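NanU sialic acid binding protein (Bacteroides fragilis, PDB 4L7T) binds sialic acid with high affinity and, as a SusD-like protein, probably works at the outer membrane together with NanO in sialic acid uptake. Local coordinates at residues T38-L43 with R201-M206; S240-A245 with A389-L394; D251-V256 with D341-A346; D337-A342 with N411-R416. All coordinates share one frame; numbering follows the deposited sequence. Where two conformers were deposited one is given.

In the fold
From the N terminus, interaction 1 comes first and closes a loop of 157 residues, joining helix 33-48 to the loop before helix 206-223. It is complete before the others begin. Interaction 2 then opens on helix 227-244 and closes on helix 388-401. Within that span lies the whole of interaction 3, which brings the loop before strand 267-271 to the end of helix 339-343. Interaction 4 starts on that same short helix, sharing Asp341 and Ala342 with interaction 3, and closes on helix 407-418, so that it crosses interaction 2. Interactions 3 and 4 touch, their centres about 9 Å apart, and interactions 2 and 4 meet where the consecutive helices 388-401 and 407-418 pack together.

Interaction 1: residues T38-L43 with R201-M206; sequences TFNVGL and RYYWSM
Val41, on helix 33-48, meets the hydroxyl end of Tyr203, whose ring reaches out from the loop ahead of helix 206-223. Both valine methyls border the phenol oxygen: Val41 CG2 lies 3.4 Å from Tyr203 OH and Val41 CG1 3.7 Å from it. With CG1 anti to the backbone N (chi1 170°) and CG2 beside that nitrogen, the isopropyl group turns its two branches to the oxygen together. Further back, Val41 CA sits in the ring plane at the edge, 3.9 Å from Tyr203 CE1. The tyrosine reaches this place because its CG is anti to its own carbonyl carbon (chi1 -74°).

Asn40 approaches the same ring nearer its root, with ND2 4.0 Å from Tyr203 CD1. Its amide plane is turned 45° from the ring, and ND2 also makes a weak hydrogen bond to Glu130. No direct hydrogen bond joins the two segments. Instead, a water donates to Val41 O at 2.9 Å and lies 3.3 Å from Tyr203 OH, a weak link.

His44, one turn further along helix 33-48, hydrogen-bonds to both Asn40 O and Trp204 N and meets the Tyr203 ring. Helix 121-146 adds Tyr127 and Glu130 beside these side chains. The arrangement is an aromatic residue of an interhelical loop packed against a helix, within the largely helical, TPR-related framework of the SusD family.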
loop_
_atom_site.group_PDB
_atom_site.type_symbol
_atom_site.label_atom_id
_atom_site.label_comp_id
_atom_site.label_asym_id
_atom_site.label_seq_id
_atom_site.Cartn_x
_atom_site.Cartn_y
_atom_site.Cartn_z
ATOM N N THR A 38 -16.792 19.008 6.722
ATOM C CA THR A 38 -15.825 18.882 7.809
ATOM C C THR A 38 -15.751 17.482 8.276
ATOM O O THR A 38 -14.628 16.987 8.584
ATOM C CB THR A 38 -16.228 19.837 8.985
ATOM O OG1 THR A 38 -16.033 21.154 8.502
ATOM C CG2 THR A 38 -15.182 19.675 10.160
ATOM N N PHE A 39 -16.877 16.793 8.308
ATOM C CA PHE A 39 -16.979 15.424 8.829
ATOM C C PHE A 39 -16.295 14.431 7.811
ATOM O O PHE A 39 -15.617 13.453 8.230
ATOM C CB PHE A 39 -18.362 14.990 9.111
ATOM C CG PHE A 39 -18.413 13.750 9.977
ATOM C CD1 PHE A 39 -18.328 13.885 11.394
ATOM C CD2 PHE A 39 -18.451 12.448 9.431
ATOM C CE1 PHE A 39 -18.410 12.760 12.188
ATOM C CE2 PHE A 39 -18.494 11.301 10.218
ATOM C CZ PHE A 39 -18.471 11.444 11.624
ATOM N N ASN A 40 -16.477 14.726 6.519
ATOM C CA ASN A 40 -15.762 13.976 5.467
ATOM C C ASN A 40 -14.235 14.203 5.584
ATOM O O ASN A 40 -13.494 13.215 5.413
ATOM C CB ASN A 40 -16.318 14.480 4.089
ATOM C CG ASN A 40 -15.780 13.636 2.922
ATOM O OD1 ASN A 40 -15.848 12.388 2.982
ATOM N ND2 ASN A 40 -15.290 14.317 1.866
ATOM N N VAL A 41 -13.731 15.421 5.768
ATOM C CA VAL A 41 -12.320 15.691 6.033
ATOM C C VAL A 41 -11.871 14.780 7.233
ATOM O O VAL A 41 -10.857 14.073 7.174
ATOM C CB VAL A 41 -12.057 17.203 6.370
ATOM C CG1 VAL A 41 -10.592 17.450 6.909
ATOM C CG2 VAL A 41 -12.270 18.074 5.129
ATOM N N GLY A 42 -12.682 14.785 8.284
ATOM C CA GLY A 42 -12.421 13.950 9.494
ATOM C C GLY A 42 -12.328 12.458 9.202
ATOM O O GLY A 42 -11.517 11.749 9.799
ATOM N N LEU A 43 -13.147 11.963 8.312
ATOM C CA LEU A 43 -13.101 10.541 7.989
ATOM C C LEU A 43 -11.786 10.209 7.311
ATOM O O LEU A 43 -11.235 9.087 7.525
ATOM C CB LEU A 43 -14.230 10.123 7.034
ATOM C CG LEU A 43 -15.644 10.129 7.595
ATOM C CD1 LEU A 43 -16.489 9.774 6.431
ATOM C CD2 LEU A 43 -15.866 9.152 8.848
ATOM N N ARG A 201 -6.937 14.471 -5.138
ATOM C CA ARG A 201 -6.453 13.050 -5.178
ATOM C C ARG A 201 -6.129 12.484 -3.786
ATOM O O ARG A 201 -5.780 11.306 -3.701
ATOM C CB ARG A 201 -5.273 12.913 -6.125
ATOM C CG ARG A 201 -5.660 13.271 -7.657
ATOM C CD ARG A 201 -4.430 13.695 -8.487
ATOM N NE ARG A 201 -4.919 14.285 -9.755
ATOM C CZ ARG A 201 -5.153 13.614 -10.893
ATOM N NH1 ARG A 201 -4.950 12.276 -10.983
ATOM N NH2 ARG A 201 -5.592 14.290 -11.991
ATOM N N TYR A 202 -6.306 13.328 -2.740
ATOM C CA TYR A 202 -6.190 12.831 -1.379
ATOM C C TYR A 202 -7.532 12.623 -0.713
ATOM O O TYR A 202 -7.554 12.395 0.515
ATOM C CB TYR A 202 -5.479 13.870 -0.527
ATOM C CG TYR A 202 -4.192 14.437 -0.936
ATOM C CD1 TYR A 202 -3.019 13.695 -0.808
ATOM C CD2 TYR A 202 -4.099 15.772 -1.337
ATOM C CE1 TYR A 202 -1.796 14.240 -1.104
ATOM C CE2 TYR A 202 -2.854 16.336 -1.632
ATOM C CZ TYR A 202 -1.713 15.557 -1.502
ATOM O OH TYR A 202 -0.475 16.037 -1.793
ATOM N N TYR A 203 -8.630 12.568 -1.489
ATOM C CA TYR A 203 -9.960 12.191 -1.078
ATOM C C TYR A 203 -10.449 11.104 -1.969
ATOM O O TYR A 203 -10.085 11.076 -3.190
ATOM C CB TYR A 203 -10.966 13.414 -1.119
ATOM C CG TYR A 203 -10.667 14.340 0.072
ATOM C CD1 TYR A 203 -11.379 14.204 1.241
ATOM C CD2 TYR A 203 -9.629 15.232 0.007
ATOM C CE1 TYR A 203 -11.078 14.990 2.358
ATOM C CE2 TYR A 203 -9.290 16.030 1.156
ATOM C CZ TYR A 203 -10.011 15.854 2.301
ATOM O OH TYR A 203 -9.738 16.645 3.416
ATOM N N TRP A 204 -11.345 10.268 -1.448
ATOM C CA TRP A 204 -11.847 9.173 -2.242
ATOM C C TRP A 204 -12.672 9.679 -3.457
ATOM O O TRP A 204 -13.276 10.765 -3.410
ATOM C CB TRP A 204 -12.665 8.226 -1.335
ATOM C CG TRP A 204 -12.842 6.863 -1.932
ATOM C CD1 TRP A 204 -13.814 6.463 -2.756
ATOM C CD2 TRP A 204 -11.938 5.743 -1.764
ATOM N NE1 TRP A 204 -13.640 5.078 -3.089
ATOM C CE2 TRP A 204 -12.516 4.636 -2.451
ATOM C CE3 TRP A 204 -10.772 5.553 -1.024
ATOM C CZ2 TRP A 204 -11.897 3.350 -2.508
ATOM C CZ3 TRP A 204 -10.143 4.248 -1.074
ATOM C CH2 TRP A 204 -10.706 3.201 -1.816
ATOM N N SER A 205 -12.671 8.924 -4.543
ATOM C CA SER A 205 -13.306 9.387 -5.840
ATOM C C SER A 205 -13.763 8.124 -6.586
ATOM O O SER A 205 -13.466 6.983 -6.150
ATOM C CB SER A 205 -12.283 10.139 -6.686
ATOM O OG SER A 205 -11.252 9.260 -7.116
ATOM N N MET A 206 -14.470 8.302 -7.707
ATOM C CA MET A 206 -14.825 7.147 -8.517
ATOM C C MET A 206 -13.636 6.309 -8.988
ATOM O O MET A 206 -13.754 5.070 -8.958
ATOM C CB MET A 206 -15.658 7.626 -9.761
ATOM C CG MET A 206 -16.121 6.475 -10.605
ATOM S SD MET A 206 -17.209 5.257 -9.845
ATOM C CE MET A 206 -18.434 5.044 -11.161
HETATM O O HOH W 1 -8.394 14.812 5.857
#

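Interaction 2: residues S240-A245 with A389-L394; sequences SIVSNA and ADCLLL
Ile241 and Cys391 form the centre of this contact, where helix 227-244 nears its C-terminal end beside helix 388-401. Along the isoleucine, CB already lies 3.8 Å from Cys391 SG. The CG2 branch, anti to the backbone N, comes equally near, with Ile241 CG2 also 3.8 Å from Cys391 SG. CG1 stands back from the sulfur, but the extended second torsion (chi2 168°) brings the tip of the longer branch back toward it, Ile241 CD1 ending 4.0 Å from Cys391 SG. The thiol thus rests against three carbons of one side chain.

Cys391 holds SG anti to its backbone N (chi1 179°), and its CB is directed at the opposing helix. Val242, on the more exposed flank, adds a looser touch: Val242 CG2 is 4.2 Å from Cys391 SG and 4.4 Å from Leu392 CD2. The interface is wholly apolar, and no hydrogen bond crosses it.

The local helix axes approach to 10.6 Å, their directions 132° apart, so the two run nearer to antiparallel than to parallel while still crossing steeply. Around them, helix 206-223 supplies Met211, which touches both Ile241 and Cys391, and Gln210, which touches Ile241. Helix 407-418 covers Leu392 through Gln412 and Val413. On helix 452-463, Arg460 forms a salt bridge with Asp390, joining helix 388-401 to a further neighbour of this helical bundle.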
loop_
_atom_site.group_PDB
_atom_site.type_symbol
_atom_site.label_atom_id
_atom_site.label_comp_id
_atom_site.label_asym_id
_atom_site.label_seq_id
_atom_site.Cartn_x
_atom_site.Cartn_y
_atom_site.Cartn_z
ATOM N N SER A 240 -12.245 1.403 -17.327
ATOM C CA SER A 240 -13.058 2.640 -17.107
ATOM C C SER A 240 -12.163 3.766 -16.524
ATOM O O SER A 240 -12.469 4.915 -16.734
ATOM C CB SER A 240 -14.368 2.342 -16.323
ATOM O OG SER A 240 -14.053 2.418 -14.944
ATOM N N ILE A 241 -11.101 3.400 -15.780
ATOM C CA ILE A 241 -10.137 4.432 -15.306
ATOM C C ILE A 241 -9.280 4.943 -16.440
ATOM O O ILE A 241 -9.106 6.151 -16.671
ATOM C CB ILE A 241 -9.235 3.826 -14.204
ATOM C CG1 ILE A 241 -10.096 3.442 -13.010
ATOM C CG2 ILE A 241 -8.072 4.847 -13.839
ATOM C CD1 ILE A 241 -9.233 2.564 -12.073
ATOM N N VAL A 242 -8.792 4.006 -17.268
ATOM C CA VAL A 242 -7.989 4.376 -18.482
ATOM C C VAL A 242 -8.830 5.321 -19.369
ATOM O O VAL A 242 -8.282 6.286 -19.903
ATOM C CB VAL A 242 -7.639 3.113 -19.286
ATOM C CG1 VAL A 242 -6.987 3.517 -20.641
ATOM C CG2 VAL A 242 -6.663 2.186 -18.449
ATOM N N SER A 243 -10.133 5.062 -19.501
ATOM C CA SER A 243 -10.927 5.881 -20.411
ATOM C C SER A 243 -11.320 7.191 -19.772
ATOM O O SER A 243 -11.122 8.242 -20.392
ATOM C CB SER A 243 -12.162 5.119 -20.885
ATOM O OG SER A 243 -13.033 4.737 -19.823
ATOM N N ASN A 244 -11.864 7.127 -18.552
ATOM C CA ASN A 244 -12.608 8.323 -18.005
ATOM C C ASN A 244 -11.922 9.205 -16.983
ATOM O O ASN A 244 -12.451 10.326 -16.657
ATOM C CB ASN A 244 -13.930 7.893 -17.392
ATOM C CG ASN A 244 -14.825 7.113 -18.395
ATOM O OD1 ASN A 244 -15.628 6.300 -17.961
ATOM N ND2 ASN A 244 -14.591 7.267 -19.715
ATOM N N ALA A 245 -10.843 8.712 -16.394
ATOM C CA ALA A 245 -10.219 9.495 -15.333
ATOM C C ALA A 245 -9.051 10.313 -15.841
ATOM O O ALA A 245 -8.299 9.875 -16.761
ATOM C CB ALA A 245 -9.711 8.550 -14.212
ATOM N N ALA A 389 0.202 3.643 -12.460
ATOM C CA ALA A 389 0.916 2.406 -12.820
ATOM C C ALA A 389 0.236 1.143 -12.225
ATOM O O ALA A 389 0.294 0.079 -12.846
ATOM C CB ALA A 389 2.401 2.537 -12.409
ATOM N N ASP A 390 -0.405 1.246 -11.055
ATOM C CA ASP A 390 -1.100 0.081 -10.431
ATOM C C ASP A 390 -2.335 -0.279 -11.280
ATOM O O ASP A 390 -2.591 -1.466 -11.570
ATOM C CB ASP A 390 -1.453 0.558 -9.030
ATOM C CG ASP A 390 -1.903 -0.542 -8.071
ATOM O OD1 ASP A 390 -1.970 -1.741 -8.441
ATOM O OD2 ASP A 390 -2.240 -0.185 -6.887
ATOM N N CYS A 391 -3.093 0.727 -11.769
ATOM C CA CYS A 391 -4.199 0.461 -12.679
ATOM C C CYS A 391 -3.694 -0.375 -13.883
ATOM O O CYS A 391 -4.317 -1.392 -14.224
ATOM C CB CYS A 391 -4.766 1.816 -13.199
ATOM S SG CYS A 391 -6.116 1.613 -14.362
ATOM N N LEU A 392 -2.581 0.092 -14.497
ATOM C CA LEU A 392 -2.066 -0.559 -15.687
ATOM C C LEU A 392 -1.654 -2.020 -15.380
ATOM O O LEU A 392 -1.941 -2.910 -16.239
ATOM C CB LEU A 392 -0.889 0.190 -16.298
ATOM C CG LEU A 392 -1.266 1.598 -16.868
ATOM C CD1 LEU A 392 0.022 2.334 -17.287
ATOM C CD2 LEU A 392 -2.338 1.491 -18.021
ATOM N N LEU A 393 -0.992 -2.272 -14.254
ATOM C CA LEU A 393 -0.497 -3.602 -13.942
ATOM C C LEU A 393 -1.625 -4.516 -13.464
ATOM O O LEU A 393 -1.575 -5.750 -13.769
ATOM C CB LEU A 393 0.712 -3.557 -12.969
ATOM C CG LEU A 393 1.907 -2.909 -13.617
ATOM C CD1 LEU A 393 3.032 -2.831 -12.617
ATOM C CD2 LEU A 393 2.407 -3.642 -14.910
ATOM N N LEU A 394 -2.632 -3.974 -12.750
ATOM C CA LEU A 394 -3.801 -4.781 -12.511
ATOM C C LEU A 394 -4.501 -5.166 -13.786
ATOM O O LEU A 394 -5.055 -6.255 -13.836
ATOM C CB LEU A 394 -4.794 -4.057 -11.555
ATOM C CG LEU A 394 -4.332 -3.871 -10.086
ATOM C CD1 LEU A 394 -5.277 -2.914 -9.332
ATOM C CD2 LEU A 394 -4.116 -5.189 -9.278
#

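Interaction 3: residues D251-V256 with D341-A346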
loop_
_atom_site.group_PDB
_atom_site.type_symbol
_atom_site.label_atom_id
_atom_site.label_comp_id
_atom_site.label_asym_id
_atom_site.label_seq_id
_atom_site.Cartn_x
_atom_site.Cartn_y
_atom_site.Cartn_z
ATOM N N ASP A 251 6.687 11.306 -16.306
ATOM C CA ASP A 251 7.839 10.925 -17.073
ATOM C C ASP A 251 8.966 10.469 -16.131
ATOM O O ASP A 251 9.690 9.552 -16.503
ATOM C CB ASP A 251 8.405 12.158 -17.843
ATOM C CG ASP A 251 7.599 12.504 -19.056
ATOM O OD1 ASP A 251 6.722 11.719 -19.449
ATOM O OD2 ASP A 251 7.862 13.598 -19.637
ATOM N N ASP A 252 9.075 11.093 -14.946
ATOM C CA ASP A 252 10.152 10.837 -13.969
ATOM C C ASP A 252 9.568 10.025 -12.801
ATOM O O ASP A 252 8.713 10.528 -11.998
ATOM C CB ASP A 252 10.725 12.188 -13.529
ATOM C CG ASP A 252 11.937 12.086 -12.580
ATOM O OD1 ASP A 252 12.071 11.116 -11.797
ATOM O OD2 ASP A 252 12.768 13.050 -12.561
ATOM N N PHE A 253 9.990 8.763 -12.724
ATOM C CA PHE A 253 9.515 7.917 -11.595
ATOM C C PHE A 253 9.789 8.581 -10.247
ATOM O O PHE A 253 8.917 8.604 -9.409
ATOM C CB PHE A 253 10.200 6.534 -11.684
ATOM C CG PHE A 253 9.792 5.530 -10.562
ATOM C CD1 PHE A 253 8.643 4.746 -10.683
ATOM C CD2 PHE A 253 10.609 5.369 -9.425
ATOM C CE1 PHE A 253 8.288 3.793 -9.709
ATOM C CE2 PHE A 253 10.284 4.433 -8.434
ATOM C CZ PHE A 253 9.126 3.613 -8.575
ATOM N N SER A 254 10.960 9.170 -10.010
ATOM C CA SER A 254 11.160 9.781 -8.691
ATOM C C SER A 254 10.204 10.929 -8.324
ATOM O O SER A 254 9.879 11.096 -7.147
ATOM C CB SER A 254 12.600 10.238 -8.531
ATOM O OG SER A 254 12.807 11.333 -9.404
ATOM N N LYS A 255 9.723 11.661 -9.341
ATOM C CA LYS A 255 8.833 12.795 -9.088
ATOM C C LYS A 255 7.436 12.339 -8.725
ATOM O O LYS A 255 6.685 13.129 -8.187
ATOM C CB LYS A 255 8.800 13.778 -10.261
ATOM C CG LYS A 255 10.159 14.335 -10.646
ATOM C CD LYS A 255 9.923 15.404 -11.748
ATOM C CE LYS A 255 11.227 15.906 -12.425
ATOM N NZ LYS A 255 10.906 17.076 -13.330
ATOM N N VAL A 256 7.109 11.040 -8.907
ATOM C CA VAL A 256 5.818 10.545 -8.384
ATOM C C VAL A 256 5.705 10.774 -6.861
ATOM O O VAL A 256 4.638 11.035 -6.347
ATOM C CB VAL A 256 5.641 9.035 -8.691
ATOM C CG1 VAL A 256 4.284 8.530 -8.107
ATOM C CG2 VAL A 256 5.710 8.818 -10.192
ATOM N N ASP A 341 17.748 3.457 -8.348
ATOM C CA ASP A 341 18.151 4.647 -7.604
ATOM C C ASP A 341 17.070 5.458 -6.915
ATOM O O ASP A 341 17.296 6.037 -5.840
ATOM C CB ASP A 341 18.938 5.612 -8.533
ATOM C CG ASP A 341 20.365 5.130 -8.822
ATOM O OD1 ASP A 341 20.885 4.153 -8.190
ATOM O OD2 ASP A 341 21.005 5.743 -9.712
ATOM N N ALA A 342 15.855 5.506 -7.497
ATOM C CA ALA A 342 14.753 6.204 -6.848
ATOM C C ALA A 342 14.283 5.397 -5.637
ATOM O O ALA A 342 13.732 5.965 -4.739
ATOM C CB ALA A 342 13.572 6.388 -7.808
ATOM N N SER A 343 14.464 4.090 -5.651
ATOM C CA SER A 343 13.857 3.227 -4.587
ATOM C C SER A 343 14.791 2.967 -3.410
ATOM O O SER A 343 14.331 2.794 -2.276
ATOM C CB SER A 343 13.448 1.840 -5.139
ATOM O OG SER A 343 12.426 1.998 -6.151
ATOM N N MET A 344 16.083 2.869 -3.734
ATOM C CA MET A 344 17.086 2.486 -2.696
ATOM C C MET A 344 18.389 3.266 -2.818
ATOM O O MET A 344 18.847 3.490 -3.964
ATOM C CB MET A 344 17.435 0.984 -2.826
ATOM C CG MET A 344 16.370 0.049 -2.267
ATOM S SD MET A 344 16.784 -1.733 -2.535
ATOM C CE MET A 344 16.472 -1.948 -4.283
ATOM N N THR A 345 18.958 3.639 -1.651
ATOM C CA THR A 345 20.339 4.150 -1.585
ATOM C C THR A 345 21.197 3.041 -0.979
ATOM O O THR A 345 20.805 2.442 0.004
ATOM C CB THR A 345 20.400 5.464 -0.815
ATOM O OG1 THR A 345 19.601 6.446 -1.507
ATOM C CG2 THR A 345 21.838 6.054 -0.768
ATOM N N ALA A 346 22.375 2.816 -1.551
ATOM C CA ALA A 346 23.385 1.942 -0.912
ATOM C C ALA A 346 24.327 2.693 0.062
ATOM O O ALA A 346 24.672 3.891 -0.092
ATOM C CB ALA A 346 24.180 1.213 -1.966
#
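Ser254 and Ala342 mark the point where the two backbones come nearest, their CA atoms 5.4 Å apart. Residues 253-256 have helical phi/psi but lack regular helical bonding. On the other side, helix 339-343 runs out and the chain opens into strand 344-350 at Met344.

The short backbone separation suits the small methyl of Ala342, which points at the opposing loop. Ala342 CB lies at the edge of the Phe253 ring, in its plane, 3.5 Å from Phe253 CD2. That edge faces the helix end because the phenylalanine has CG anti to its backbone N (chi1 -180°). Ser254 CB covers the same methyl from 4.0 Å away. Beyond it, Ser343 OG is 4.0 Å from Phe253 CE2; this hydroxyl hydrogen-bonds to Arg339 O one turn back. Within the loop, Ser254 OG donates to Asp252 OD1, a short bond that ties the serine to the residue just ahead of the helical turn.

Phe253 also makes an edge-to-face contact with Phe257 and packs on Arg416 of helix 407-418. The contact therefore lies between that helix and the root of the antiparallel pair 344-350 and 356-363, where Ser343 and Thr345 make backbone hydrogen bonds to Asn364 and Phe362.

Interaction 4: residues D337-A342 with N411-R416; sequences DTRKDA and NQVRER
Arg339 and Val413 touch by plain van der Waals contact: the guanidinium nitrogen Arg339 NH1 stands 4.0 Å from the methyl Val413 CG1, the two side chains crossing at about a right angle. CG1, anti to the valine's backbone N (chi1 175°), is the branch that meets NH1. Thr338 OG1 comes 4.2 Å from Arg416 O without bonding to it; its hydroxyl bonds to the next carbonyl, Ala417 O, and the Thr338 backbone is likewise hydrogen-bonded to Ala417.

Ionic interactions fix the arginine. Its chain bends at chi3 (-79°), and the guanidinium grips Asp337 side-on: Arg339 NE to Asp337 OD1 is 3.0 Å and Arg339 NH2 to Asp337 OD2 is 2.9 Å, the latter in the guanidinium plane. Asp337 OD1 also receives Arg339 N at 3.0 Å, a capping bond ahead of helix 339-343, so one carboxylate both caps the turn leading into the helix and holds the Arg339 side chain.

NH1 turns to another helix of the largely helical, TPR-related SusD fold, 452-463, forming salt bridges with Glu459 and Glu463. The same two glutamates draw in helix 407-418, Glu459 through Arg414 and Glu463 through Arg416, which also has a salt bridge to Glu266.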
loop_
_atom_site.group_PDB
_atom_site.type_symbol
_atom_site.label_atom_id
_atom_site.label_comp_id
_atom_site.label_asym_id
_atom_site.label_seq_id
_atom_site.Cartn_x
_atom_site.Cartn_y
_atom_site.Cartn_z
ATOM N N ASP A 337 17.284 0.711 -15.406
ATOM C CA ASP A 337 16.049 0.993 -14.723
ATOM C C ASP A 337 16.213 2.120 -13.704
ATOM O O ASP A 337 16.836 1.946 -12.654
ATOM C CB ASP A 337 15.544 -0.320 -14.047
ATOM C CG ASP A 337 14.043 -0.279 -13.638
ATOM O OD1 ASP A 337 13.502 0.834 -13.321
ATOM O OD2 ASP A 337 13.471 -1.377 -13.580
ATOM N N THR A 338 15.553 3.237 -13.962
ATOM C CA THR A 338 15.598 4.401 -13.086
ATOM C C THR A 338 14.976 4.163 -11.677
ATOM O O THR A 338 15.194 4.946 -10.740
ATOM C CB THR A 338 14.892 5.633 -13.699
ATOM O OG1 THR A 338 13.470 5.425 -13.865
ATOM C CG2 THR A 338 15.519 6.022 -15.047
ATOM N N ARG A 339 14.197 3.096 -11.550
ATOM C CA ARG A 339 13.491 2.808 -10.295
ATOM C C ARG A 339 14.460 2.323 -9.208
ATOM O O ARG A 339 14.140 2.435 -8.016
ATOM C CB ARG A 339 12.341 1.794 -10.462
ATOM C CG ARG A 339 11.264 2.252 -11.474
ATOM C CD ARG A 339 10.235 1.157 -11.605
ATOM N NE ARG A 339 10.745 0.105 -12.478
ATOM C CZ ARG A 339 10.018 -0.784 -13.172
ATOM N NH1 ARG A 339 8.667 -0.881 -13.045
ATOM N NH2 ARG A 339 10.609 -1.697 -13.953
ATOM N N LYS A 340 15.639 1.858 -9.598
ATOM C CA LYS A 340 16.623 1.295 -8.620
ATOM C C LYS A 340 17.145 2.426 -7.755
ATOM O O LYS A 340 16.931 2.425 -6.544
ATOM C CB LYS A 340 17.751 0.595 -9.351
ATOM C CG LYS A 340 18.882 0.125 -8.385
ATOM C CD LYS A 340 20.053 -0.511 -9.126
ATOM C CE LYS A 340 21.159 -0.839 -8.129
ATOM N NZ LYS A 340 22.074 -1.913 -8.680
ATOM N N ASP A 341 17.748 3.457 -8.348
ATOM C CA ASP A 341 18.151 4.647 -7.604
ATOM C C ASP A 341 17.070 5.458 -6.915
ATOM O O ASP A 341 17.296 6.037 -5.840
ATOM C CB ASP A 341 18.938 5.612 -8.533
ATOM C CG ASP A 341 20.365 5.130 -8.822
ATOM O OD1 ASP A 341 20.885 4.153 -8.190
ATOM O OD2 ASP A 341 21.005 5.743 -9.712
ATOM N N ALA A 342 15.855 5.506 -7.497
ATOM C CA ALA A 342 14.753 6.204 -6.848
ATOM C C ALA A 342 14.283 5.397 -5.637
ATOM O O ALA A 342 13.732 5.965 -4.739
ATOM C CB ALA A 342 13.572 6.388 -7.808
ATOM N N ASN A 411 4.433 -3.000 -21.029
ATOM C CA ASN A 411 5.441 -2.168 -21.663
ATOM C C ASN A 411 5.190 -0.654 -21.499
ATOM O O ASN A 411 6.115 0.114 -21.545
ATOM C CB ASN A 411 5.545 -2.595 -23.142
ATOM C CG ASN A 411 6.341 -3.889 -23.252
ATOM O OD1 ASN A 411 7.160 -4.193 -22.345
ATOM N ND2 ASN A 411 6.096 -4.672 -24.326
ATOM N N GLN A 412 3.956 -0.240 -21.215
ATOM C CA GLN A 412 3.760 1.191 -20.900
ATOM C C GLN A 412 4.487 1.560 -19.587
ATOM O O GLN A 412 5.155 2.610 -19.450
ATOM C CB GLN A 412 2.263 1.487 -20.754
ATOM C CG GLN A 412 1.956 3.003 -20.656
ATOM C CD GLN A 412 0.420 3.334 -20.771
ATOM O OE1 GLN A 412 -0.402 2.464 -21.000
ATOM N NE2 GLN A 412 0.088 4.620 -20.624
ATOM N N VAL A 413 4.391 0.648 -18.632
ATOM C CA VAL A 413 5.069 0.857 -17.339
ATOM C C VAL A 413 6.616 0.720 -17.464
ATOM O O VAL A 413 7.341 1.551 -16.953
ATOM C CB VAL A 413 4.496 -0.106 -16.277
ATOM C CG1 VAL A 413 5.256 0.010 -14.952
ATOM C CG2 VAL A 413 3.016 0.271 -15.982
ATOM N N ARG A 414 7.104 -0.283 -18.172
ATOM C CA ARG A 414 8.570 -0.396 -18.420
ATOM C C ARG A 414 9.169 0.789 -19.169
ATOM O O ARG A 414 10.257 1.260 -18.855
ATOM C CB ARG A 414 8.871 -1.658 -19.211
ATOM C CG ARG A 414 8.665 -2.844 -18.358
ATOM C CD ARG A 414 9.028 -4.169 -19.074
ATOM N NE ARG A 414 8.714 -5.311 -18.165
ATOM C CZ ARG A 414 8.970 -6.602 -18.453
ATOM N NH1 ARG A 414 9.535 -6.941 -19.654
ATOM N NH2 ARG A 414 8.627 -7.616 -17.613
ATOM N N GLU A 415 8.465 1.302 -20.184
ATOM C CA GLU A 415 8.981 2.423 -20.937
ATOM C C GLU A 415 9.255 3.635 -20.002
ATOM O O GLU A 415 10.263 4.320 -20.115
ATOM C CB GLU A 415 7.999 2.786 -22.066
ATOM C CG GLU A 415 8.410 4.114 -22.757
ATOM C CD GLU A 415 7.361 4.620 -23.754
ATOM O OE1 GLU A 415 6.257 5.046 -23.330
ATOM O OE2 GLU A 415 7.645 4.637 -24.972
ATOM N N ARG A 416 8.344 3.897 -19.057
ATOM C CA ARG A 416 8.522 4.980 -18.059
ATOM C C ARG A 416 9.787 4.703 -17.207
ATOM O O ARG A 416 10.552 5.626 -16.913
ATOM C CB ARG A 416 7.227 5.244 -17.195
ATOM C CG ARG A 416 7.348 6.515 -16.360
ATOM C CD ARG A 416 8.044 6.300 -14.966
ATOM N NE ARG A 416 7.187 5.465 -14.120
ATOM C CZ ARG A 416 6.110 5.910 -13.498
ATOM N NH1 ARG A 416 5.745 7.197 -13.576
ATOM N NH2 ARG A 416 5.396 5.061 -12.754
#